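Local coordinates for uncharacterized protein yfeY (Escherichia coli, PDB 2QZB) that is of unknown function but belongs to the DUF1131 family and is probably made as an exported lipoprotein precursor, consistent with a place in the cell envelope, at residues Thr93-Lys96 with Ile97-Phe101; Asp152-Lys155 with Asn156-Val159. One frame throughout, in Å; residues are numbered along the deposited sequence.

Contact 1. Residues Thr93-Lys96 with Ile97-Phe101; sequences TGVK and IGTPF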
loop_
_atom_site.group_PDB
_atom_site.type_symbol
_atom_site.label_atom_id
_atom_site.label_comp_id
_atom_site.label_asym_id
_atom_site.label_seq_id
_atom_site.Cartn_x
_atom_site.Cartn_y
_atom_site.Cartn_z
ATOM N N THR A 93 -11.701 -3.181 4.618
ATOM C CA THR A 93 -11.821 -2.794 6.015
ATOM C C THR A 93 -12.495 -1.441 6.163
ATOM O O THR A 93 -12.775 -1.030 7.294
ATOM C CB THR A 93 -10.451 -2.596 6.631
ATOM O OG1 THR A 93 -9.790 -1.527 5.924
ATOM C CG2 THR A 93 -9.624 -3.910 6.566
ATOM N N GLY A 94 -12.714 -0.744 5.042
ATOM C CA GLY A 94 -13.308 0.603 5.037
ATOM C C GLY A 94 -12.276 1.737 5.072
ATOM O O GLY A 94 -12.613 2.922 4.996
ATOM N N VAL A 95 -11.012 1.374 5.214
ATOM C CA VAL A 95 -9.967 2.351 5.259
ATOM C C VAL A 95 -9.650 2.851 3.819
ATOM O O VAL A 95 -9.744 2.096 2.831
ATOM C CB VAL A 95 -8.760 1.794 6.013
ATOM C CG1 VAL A 95 -7.621 2.742 5.956
ATOM C CG2 VAL A 95 -9.157 1.502 7.509
ATOM N N LYS A 96 -9.338 4.140 3.721
ATOM C CA LYS A 96 -8.981 4.761 2.445
ATOM C C LYS A 96 -7.861 5.735 2.696
ATOM O O LYS A 96 -7.570 6.086 3.846
ATOM C CB LYS A 96 -10.174 5.511 1.851
ATOM C CG LYS A 96 -10.691 6.627 2.748
ATOM C CD LYS A 96 -11.997 7.221 2.215
ATOM C CE LYS A 96 -12.945 7.742 3.327
ATOM N NZ LYS A 96 -14.168 8.441 2.756
ATOM N N ILE A 97 -7.229 6.158 1.614
ATOM C CA ILE A 97 -6.256 7.243 1.648
ATOM C C ILE A 97 -6.929 8.456 2.293
ATOM O O ILE A 97 -8.041 8.801 1.930
ATOM C CB ILE A 97 -5.747 7.557 0.219
ATOM C CG1 ILE A 97 -5.197 6.291 -0.442
ATOM C CG2 ILE A 97 -4.704 8.661 0.211
ATOM C CD1 ILE A 97 -3.941 5.788 0.138
ATOM N N GLY A 98 -6.256 9.067 3.267
ATOM C CA GLY A 98 -6.870 10.091 4.044
ATOM C C GLY A 98 -7.529 9.688 5.358
ATOM O O GLY A 98 -7.821 10.563 6.161
ATOM N N THR A 99 -7.756 8.390 5.613
ATOM C CA THR A 99 -8.358 7.992 6.893
ATOM C C THR A 99 -7.448 8.515 8.020
ATOM O O THR A 99 -6.244 8.345 7.941
ATOM C CB THR A 99 -8.529 6.467 6.979
ATOM O OG1 THR A 99 -9.477 6.079 5.986
ATOM C CG2 THR A 99 -9.068 5.994 8.394
ATOM N N PRO A 100 -8.017 9.176 9.050
ATOM C CA PRO A 100 -7.218 9.619 10.195
ATOM C C PRO A 100 -6.664 8.427 11.011
ATOM O O PRO A 100 -7.340 7.426 11.208
ATOM C CB PRO A 100 -8.203 10.456 11.025
ATOM C CG PRO A 100 -9.305 10.889 9.983
ATOM C CD PRO A 100 -9.425 9.615 9.158
ATOM N N PHE A 101 -5.421 8.530 11.447
ATOM C CA PHE A 101 -4.867 7.515 12.363
ATOM C C PHE A 101 -5.798 7.189 13.556
ATOM O O PHE A 101 -6.046 6.012 13.860
ATOM C CB PHE A 101 -3.515 8.041 12.879
ATOM C CG PHE A 101 -2.786 7.085 13.779
ATOM C CD1 PHE A 101 -1.985 6.074 13.244
ATOM C CD2 PHE A 101 -2.838 7.241 15.170
ATOM C CE1 PHE A 101 -1.286 5.184 14.070
ATOM C CE2 PHE A 101 -2.140 6.374 16.011
ATOM C CZ PHE A 101 -1.371 5.333 15.471
#
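Thr99 takes hold of the carbonyl of Lys96 twice, with its backbone amide and with its own hydroxyl, and both donors come in over the same face of that carbonyl. Thr99 N lies 2.9 Å from Lys96 O in a fairly straight bond, 161° at the hydrogen, although it sits well above the carbonyl plane. Thr99 OG1 donates to the same Lys96 O, also over 2.9 Å, from a position tilted 22° out of the plane. The hydroxyl gets there because OG1 stands beside its own backbone N, opposite the carbonyl carbon (chi1 -65°), which puts the hydroxyl on the amide's side and lets both reach one oxygen.

The amide bond closes a type II beta turn from Lys96 to Thr99, with Ile97 and Gly98 at its corners. Gly98 has a positive phi, where any CB would run into the carbonyl oxygen of Ile97; a glycine at this third position is the textbook choice for such a turn. The Lys96 side chain crosses that of Thr99 at about a right angle, its CG 3.5 Å from Thr99 OG1, and its chain then leads away from the turn. On the buried side, Val95 CG1 lies 3.8 Å from Thr99 OG1, with the two side chains again crossing nearly square.

Just upstream, an ST turn shapes the approach: Thr93 OG1 accepts from Val95 N at 3.2 Å and is also hydrogen-bonded to the hydroxyl of Tyr135. The whole piece belongs to the loop running from strand 81-84 to helix 101-104. Val95 and Thr99 both pack on Leu104 of that helix and on Val159 of strand 158-165.

Contact 2. Residues Asp152-Lys155 with Asn156-Val159; sequences DTLK and NWKV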
loop_
_atom_site.group_PDB
_atom_site.type_symbol
_atom_site.label_atom_id
_atom_site.label_comp_id
_atom_site.label_asym_id
_atom_site.label_seq_id
_atom_site.Cartn_x
_atom_site.Cartn_y
_atom_site.Cartn_z
ATOM N N ASP A 152 0.674 11.217 20.482
ATOM C CA ASP A 152 0.052 12.563 20.339
ATOM C C ASP A 152 0.300 13.232 18.996
ATOM O O ASP A 152 -0.512 14.053 18.552
ATOM C CB ASP A 152 0.504 13.548 21.428
ATOM C CG ASP A 152 -0.119 13.265 22.765
ATOM O OD1 ASP A 152 -1.361 13.379 22.897
ATOM O OD2 ASP A 152 0.654 12.940 23.700
ATOM N N THR A 153 1.458 12.965 18.403
ATOM C CA THR A 153 1.741 13.413 17.045
ATOM C C THR A 153 0.952 12.585 16.031
ATOM O O THR A 153 0.269 13.145 15.155
ATOM C CB THR A 153 3.231 13.243 16.695
ATOM O OG1 THR A 153 4.012 14.083 17.544
ATOM C CG2 THR A 153 3.492 13.629 15.223
ATOM N N LEU A 154 1.057 11.261 16.163
ATOM C CA LEU A 154 0.434 10.336 15.225
ATOM C C LEU A 154 -1.083 10.460 15.118
ATOM O O LEU A 154 -1.619 10.152 14.063
ATOM C CB LEU A 154 0.813 8.891 15.525
ATOM C CG LEU A 154 2.278 8.510 15.315
ATOM C CD1 LEU A 154 2.476 7.024 15.672
ATOM C CD2 LEU A 154 2.719 8.796 13.881
ATOM N N LYS A 155 -1.765 10.923 16.169
ATOM C CA LYS A 155 -3.241 10.915 16.157
ATOM C C LYS A 155 -3.814 11.674 14.955
ATOM O O LYS A 155 -4.846 11.279 14.412
ATOM C CB LYS A 155 -3.870 11.390 17.487
ATOM C CG LYS A 155 -3.510 12.814 17.879
ATOM C CD LYS A 155 -4.081 13.235 19.265
ATOM C CE LYS A 155 -4.316 14.768 19.285
ATOM N NZ LYS A 155 -4.153 15.452 20.626
ATOM N N ASN A 156 -3.082 12.694 14.511
ATOM C CA ASN A 156 -3.452 13.558 13.395
ATOM C C ASN A 156 -2.881 13.116 12.026
ATOM O O ASN A 156 -3.156 13.744 10.984
ATOM C CB ASN A 156 -2.993 14.997 13.712
ATOM C CG ASN A 156 -3.609 15.533 14.996
ATOM O OD1 ASN A 156 -4.836 15.427 15.203
ATOM N ND2 ASN A 156 -2.766 16.082 15.881
ATOM N N TRP A 157 -2.096 12.045 12.019
ATOM C CA TRP A 157 -1.628 11.473 10.744
ATOM C C TRP A 157 -2.784 10.855 9.927
ATOM O O TRP A 157 -3.852 10.568 10.457
ATOM C CB TRP A 157 -0.499 10.473 11.008
ATOM C CG TRP A 157 0.822 11.155 11.347
ATOM C CD1 TRP A 157 0.999 12.331 12.013
ATOM C CD2 TRP A 157 2.139 10.677 11.022
ATOM N NE1 TRP A 157 2.347 12.629 12.107
ATOM C CE2 TRP A 157 3.063 11.628 11.498
ATOM C CE3 TRP A 157 2.620 9.543 10.350
ATOM C CZ2 TRP A 157 4.452 11.464 11.363
ATOM C CZ3 TRP A 157 4.001 9.387 10.185
ATOM C CH2 TRP A 157 4.900 10.348 10.697
ATOM N N LYS A 158 -2.581 10.702 8.626
ATOM C CA LYS A 158 -3.606 10.139 7.756
ATOM C C LYS A 158 -2.989 9.074 6.866
ATOM O O LYS A 158 -1.819 9.173 6.545
ATOM C CB LYS A 158 -4.246 11.232 6.876
ATOM C CG LYS A 158 -5.059 12.231 7.713
ATOM C CD LYS A 158 -5.756 13.255 6.855
ATOM C CE LYS A 158 -6.486 14.301 7.748
ATOM N NZ LYS A 158 -6.831 15.523 6.906
ATOM N N VAL A 159 -3.808 8.110 6.450
ATOM C CA VAL A 159 -3.383 7.031 5.613
ATOM C C VAL A 159 -2.896 7.616 4.289
ATOM O O VAL A 159 -3.642 8.348 3.619
ATOM C CB VAL A 159 -4.573 6.026 5.333
ATOM C CG1 VAL A 159 -4.179 5.000 4.269
ATOM C CG2 VAL A 159 -4.991 5.301 6.615
#
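Leu154 lays its CD2 methyl over one face of the Trp157 indole, a CH-pi contact 3.6 Å from the centroid of the six-membered ring and only 15° off its normal. The methyl also rests 3.5 Å from Trp157 CD2, at the fusion of the two rings. Thr153 runs alongside the indole, pointing the same way, and brings its CG2 to 3.5 Å from Trp157 NE1. With OG1 turned beside the backbone N (chi1 -64°), CG2 is left anti to that N, on the side where the five-membered ring lies. Thr153 O approaches the same ring obliquely, 3.3 Å from Trp157 CD1.

The backbone brings these groups together: Trp157 N donates to Leu154 O across 2.8 Å, closing a type I beta turn from Leu154 to Trp157, while a weak bond joins Asn156 N to Thr153 O. Here the chain leaves the short helix 151-154, turns through Lys155 and Asn156, and enters strand 158-165 of the large antiparallel sheet. On the outer side of the turn, the aliphatic part of Lys155 runs beside the Asn156 amide, CG 3.9 Å from ND2.

Further out, the indole N-H is satisfied by the backbone oxygen of Glu140, and the ring also packs on Phe137 of strand 133-138. Replacing Trp157 by an alanine removes the indole, and Leu154 CD2 and Thr153 CG2 would probably lose the ring they pack on, while Glu140 O would lose its indole donor. Behind the first shell, Leu154 packs on Ala108 and Thr153 on Arg142.

Contact 1 and contact 2 lie far apart in sequence, yet their centres are about 12 Å apart, and they meet directly along the chain leading into strand 158-165 and its first residues. Two probable backbone hydrogen bonds join them: Gly98 N to Val159 O at 2.7 Å, and Phe101 N to Trp157 O at 2.8 Å. The loop of 93-101 thus runs beside the chain leaving the turn of 152-159. Packing extends the contact at both ends, with Phe101 CB 3.1 Å from Leu154 O and Lys96 O 3.3 Å from Val159 CB. Both contacts occupy the same side of the chain's centre; no active site is known against which to place them.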